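Local coordinates for pili retraction protein PilT (Thermus thermophilus, PDB 5FL3) that binds adenine nucleotide and probably hydrolyses ATP, as a secretion-ATPase family member thought to drive pilus retraction, at residues A[197-202]-A[222-227]; A[201-204]-A[209-212]. All coordinates share one frame; numbering follows the deposited sequence.

Contact 1 (A[197-202]-A[222-227])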
loop_
_atom_site.group_PDB
_atom_site.type_symbol
_atom_site.label_atom_id
_atom_site.label_comp_id
_atom_site.label_asym_id
_atom_site.label_seq_id
_atom_site.Cartn_x
_atom_site.Cartn_y
_atom_site.Cartn_z
ATOM N N THR A 197 13.121 3.799 -13.825
ATOM C CA THR A 197 13.488 2.878 -14.906
ATOM C C THR A 197 12.299 2.036 -15.339
ATOM O O THR A 197 12.020 1.856 -16.528
ATOM C CB THR A 197 14.619 1.945 -14.468
ATOM O OG1 THR A 197 15.792 2.729 -14.239
ATOM C CG2 THR A 197 14.931 0.952 -15.545
ATOM N N GLY A 198 11.598 1.519 -14.345
ATOM C CA GLY A 198 10.444 0.699 -14.614
ATOM C C GLY A 198 9.354 1.506 -15.289
ATOM O O GLY A 198 8.765 1.038 -16.259
ATOM N N LEU A 199 9.096 2.714 -14.781
ATOM C CA LEU A 199 8.029 3.542 -15.315
ATOM C C LEU A 199 8.377 3.895 -16.757
ATOM O O LEU A 199 7.553 3.736 -17.666
ATOM C CB LEU A 199 7.808 4.794 -14.449
ATOM C CG LEU A 199 6.761 5.851 -14.855
ATOM C CD1 LEU A 199 5.455 5.233 -15.280
ATOM C CD2 LEU A 199 6.487 6.822 -13.731
ATOM N N LYS A 200 9.619 4.310 -16.973
ATOM C CA LYS A 200 10.055 4.751 -18.284
ATOM C C LYS A 200 9.912 3.656 -19.353
ATOM O O LYS A 200 9.360 3.901 -20.438
ATOM C CB LYS A 200 11.506 5.241 -18.219
ATOM C CG LYS A 200 12.230 5.269 -19.568
ATOM C CD LYS A 200 13.618 5.813 -19.353
ATOM C CE LYS A 200 14.548 5.542 -20.498
ATOM N NZ LYS A 200 15.910 5.884 -20.018
ATOM N N TYR A 201 10.400 2.453 -19.062
ATOM C CA TYR A 201 10.358 1.428 -20.082
ATOM C C TYR A 201 8.962 0.859 -20.185
ATOM O O TYR A 201 8.612 0.300 -21.210
ATOM C CB TYR A 201 11.399 0.333 -19.823
ATOM C CG TYR A 201 12.777 0.778 -20.241
ATOM C CD1 TYR A 201 13.155 0.770 -21.578
ATOM C CD2 TYR A 201 13.690 1.253 -19.302
ATOM C CE1 TYR A 201 14.408 1.211 -21.967
ATOM C CE2 TYR A 201 14.950 1.691 -19.682
ATOM C CZ TYR A 201 15.302 1.668 -21.015
ATOM O OH TYR A 201 16.552 2.103 -21.392
ATOM N N ALA A 202 8.147 1.026 -19.146
ATOM C CA ALA A 202 6.749 0.591 -19.235
ATOM C C ALA A 202 6.049 1.338 -20.364
ATOM O O ALA A 202 5.169 0.770 -21.025
ATOM C CB ALA A 202 6.012 0.803 -17.923
ATOM N N GLU A 222 6.508 13.369 -11.973
ATOM C CA GLU A 222 6.203 13.990 -13.261
ATOM C C GLU A 222 5.929 12.923 -14.322
ATOM O O GLU A 222 4.984 13.045 -15.110
ATOM C CB GLU A 222 7.347 14.905 -13.714
ATOM C CG GLU A 222 6.987 15.796 -14.909
ATOM C CD GLU A 222 8.070 16.816 -15.248
ATOM O OE1 GLU A 222 9.255 16.500 -15.057
ATOM O OE2 GLU A 222 7.742 17.934 -15.702
ATOM N N ALA A 223 6.754 11.875 -14.325
ATOM C CA ALA A 223 6.645 10.821 -15.320
ATOM C C ALA A 223 5.304 10.150 -15.175
ATOM O O ALA A 223 4.621 9.879 -16.168
ATOM C CB ALA A 223 7.772 9.808 -15.173
ATOM N N ALA A 224 4.923 9.897 -13.925
ATOM C CA ALA A 224 3.654 9.253 -13.640
ATOM C C ALA A 224 2.481 10.132 -14.082
ATOM O O ALA A 224 1.505 9.631 -14.624
ATOM C CB ALA A 224 3.556 8.920 -12.183
ATOM N N LEU A 225 2.578 11.438 -13.855
ATOM C CA LEU A 225 1.504 12.348 -14.245
ATOM C C LEU A 225 1.341 12.344 -15.748
ATOM O O LEU A 225 0.211 12.238 -16.260
ATOM C CB LEU A 225 1.774 13.763 -13.758
ATOM C CG LEU A 225 1.559 14.004 -12.265
ATOM C CD1 LEU A 225 2.342 15.217 -11.835
ATOM C CD2 LEU A 225 0.104 14.206 -11.951
ATOM N N MET A 226 2.481 12.455 -16.441
ATOM C CA MET A 226 2.530 12.457 -17.903
ATOM C C MET A 226 1.928 11.170 -18.490
ATOM O O MET A 226 1.074 11.207 -19.389
ATOM C CB MET A 226 3.972 12.632 -18.375
ATOM C CG MET A 226 4.587 14.009 -18.062
ATOM S SD MET A 226 3.628 15.385 -18.774
ATOM C CE MET A 226 3.746 15.007 -20.528
ATOM N N ALA A 227 2.380 10.036 -17.958
ATOM C CA ALA A 227 1.844 8.739 -18.316
ATOM C C ALA A 227 0.312 8.744 -18.198
ATOM O O ALA A 227 -0.392 8.240 -19.080
ATOM C CB ALA A 227 2.466 7.665 -17.441
#
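Leu199 and Ala224 mark the closest backbone approach, CA to CA 7.4 Å, where the axes of the two short helical segments run nearly parallel at 25° to each other and 10.3 Å apart. That gap is spanned from one side by a single long side chain, Leu199, which leaves its helix toward the other and meets three alanines. Its CG stands anti to the backbone N (chi1 178°), which sends it out across the interface. CD2 takes the N-terminal end of 222-227: it comes 3.6 Å from Ala223 CB and 3.9 Å from Ala224 CB, and closest, at 3.5 Å, to the backbone N of Ala224. CD1 reaches one turn further along and makes a looser touch, 4.4 Å from Ala227 CB. Ala223 and Ala227, four residues apart, therefore flank the isobutyl group along one ridge of their helix, with Ala224 beside them.

Beneath the helices, Leu199 also rests on Val212 of strand 209-212, while on the far side of 218-230 Leu225 packs against helix 259-269. No hydrogen bond or salt bridge crosses between 197-202 and 222-227. The two helices meet here through van der Waals contact of the leucine methyls with alanine methyls and with the backbone at Ala224 N, and such a largely buried seam gains its stability mainly from keeping those methyls away from water.

Contact 2 (A[201-204]-A[209-212])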
loop_
_atom_site.group_PDB
_atom_site.type_symbol
_atom_site.label_atom_id
_atom_site.label_comp_id
_atom_site.label_asym_id
_atom_site.label_seq_id
_atom_site.Cartn_x
_atom_site.Cartn_y
_atom_site.Cartn_z
ATOM N N TYR A 201 10.400 2.453 -19.062
ATOM C CA TYR A 201 10.358 1.428 -20.082
ATOM C C TYR A 201 8.962 0.859 -20.185
ATOM O O TYR A 201 8.612 0.300 -21.210
ATOM C CB TYR A 201 11.399 0.333 -19.823
ATOM C CG TYR A 201 12.777 0.778 -20.241
ATOM C CD1 TYR A 201 13.155 0.770 -21.578
ATOM C CD2 TYR A 201 13.690 1.253 -19.302
ATOM C CE1 TYR A 201 14.408 1.211 -21.967
ATOM C CE2 TYR A 201 14.950 1.691 -19.682
ATOM C CZ TYR A 201 15.302 1.668 -21.015
ATOM O OH TYR A 201 16.552 2.103 -21.392
ATOM N N ALA A 202 8.147 1.026 -19.146
ATOM C CA ALA A 202 6.749 0.591 -19.235
ATOM C C ALA A 202 6.049 1.338 -20.364
ATOM O O ALA A 202 5.169 0.770 -21.025
ATOM C CB ALA A 202 6.012 0.803 -17.923
ATOM N N LEU A 203 6.455 2.593 -20.595
ATOM C CA LEU A 203 5.858 3.428 -21.648
ATOM C C LEU A 203 6.083 2.799 -23.026
ATOM O O LEU A 203 5.328 3.046 -23.960
ATOM C CB LEU A 203 6.434 4.852 -21.610
ATOM C CG LEU A 203 6.118 5.684 -20.365
ATOM C CD1 LEU A 203 6.793 7.033 -20.412
ATOM C CD2 LEU A 203 4.610 5.845 -20.197
ATOM N N ARG A 204 7.120 1.968 -23.112
ATOM C CA ARG A 204 7.505 1.247 -24.316
ATOM C C ARG A 204 6.978 -0.173 -24.404
ATOM O O ARG A 204 7.305 -0.895 -25.337
ATOM C CB ARG A 204 9.024 1.185 -24.410
ATOM C CG ARG A 204 9.674 2.521 -24.208
ATOM C CD ARG A 204 11.036 2.522 -24.867
ATOM N NE ARG A 204 11.888 3.554 -24.306
ATOM C CZ ARG A 204 13.183 3.644 -24.558
ATOM N NH1 ARG A 204 13.754 2.757 -25.360
ATOM N NH2 ARG A 204 13.905 4.610 -24.009
ATOM N N VAL A 209 -2.448 -0.369 -18.094
ATOM C CA VAL A 209 -2.433 0.008 -16.691
ATOM C C VAL A 209 -1.020 -0.070 -16.188
ATOM O O VAL A 209 -0.353 -1.099 -16.367
ATOM C CB VAL A 209 -3.338 -0.904 -15.829
ATOM C CG1 VAL A 209 -3.399 -0.385 -14.393
ATOM C CG2 VAL A 209 -4.742 -0.986 -16.439
ATOM N N ILE A 210 -0.554 1.024 -15.585
ATOM C CA ILE A 210 0.753 1.033 -14.948
ATOM C C ILE A 210 0.635 1.327 -13.450
ATOM O O ILE A 210 0.056 2.322 -13.029
ATOM C CB ILE A 210 1.706 2.069 -15.590
ATOM C CG1 ILE A 210 1.793 1.872 -17.106
ATOM C CG2 ILE A 210 3.101 2.016 -14.924
ATOM C CD1 ILE A 210 2.566 2.981 -17.816
ATOM N N MET A 211 1.191 0.441 -12.643
ATOM C CA MET A 211 1.232 0.669 -11.212
ATOM C C MET A 211 2.662 0.947 -10.787
ATOM O O MET A 211 3.553 0.133 -11.006
ATOM C CB MET A 211 0.662 -0.529 -10.457
ATOM C CG MET A 211 0.365 -0.232 -9.003
ATOM S SD MET A 211 1.703 -0.691 -7.896
ATOM C CE MET A 211 1.269 -2.403 -7.602
ATOM N N VAL A 212 2.873 2.126 -10.219
ATOM C CA VAL A 212 4.151 2.522 -9.661
ATOM C C VAL A 212 4.022 2.517 -8.153
ATOM O O VAL A 212 3.361 3.400 -7.609
ATOM C CB VAL A 212 4.555 3.934 -10.100
ATOM C CG1 VAL A 212 6.040 4.137 -9.902
ATOM C CG2 VAL A 212 4.146 4.185 -11.533
#
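Ala202 and Ile210 make the central apolar contact: the methyl CB of Ala202 sits 4.1 Å from Ile210 CD1, with the two CA atoms 7.4 Å apart. Both side chains set out toward the opposite segment. In Ile210, CG1 lies anti to the carbonyl carbon (chi1 -53°) and the chain continues extended (chi2 172°); this puts CD1, the tip of the longer branch, against Ala202. The same CD1 meets a second partner, Leu203 CD2, at 4.2 Å. The CB of Leu203 points away from the strand, and the end of this exposed side chain comes back to cover the edge of the contact.

The pairing sits on one face of the sheet. Strand 209-212 is an inner, parallel strand of the mixed sheet of a P-loop NTPase domain; Ile210 and Val212 face helix 195-202, whereas Met211 points to the other side and packs on Leu150 and Ile154 of helix 146-160, the helix that begins at the end of the P-loop.

Hydrogen bonds do not cross between 201-204 and 209-212. Within the first segment, Arg204 N donates to Tyr201 O (2.9 Å), bending the backbone round on the way to the strand. The strand's own backbone bonds run to its neighbours in the sheet, Val209 to Asn164 and Ile166 on one flank and Ile210 to Leu233 and Leu235 on the other.

The two contacts lie with their centres about 6 Å apart, in one P-loop NTPase domain, and both draw on helix 195-202. Along the chain that helix comes first, strand 209-212 next and helix 218-230 last; the last then leads into strand 233-238, parallel to 209-212 and beside it, as a beta-alpha-beta crossover. Contact 1 joins the two helices to each other, and contact 2 sets the end of the first one on the sheet. They also touch directly: Leu199 CD1 is 4.0 Å from Ile210 CG2, and Ala227 CB is 3.9 Å from Leu203 CD2. The two contacts run into each other as one apolar patch on this face of the sheet, away from the ADP pocket.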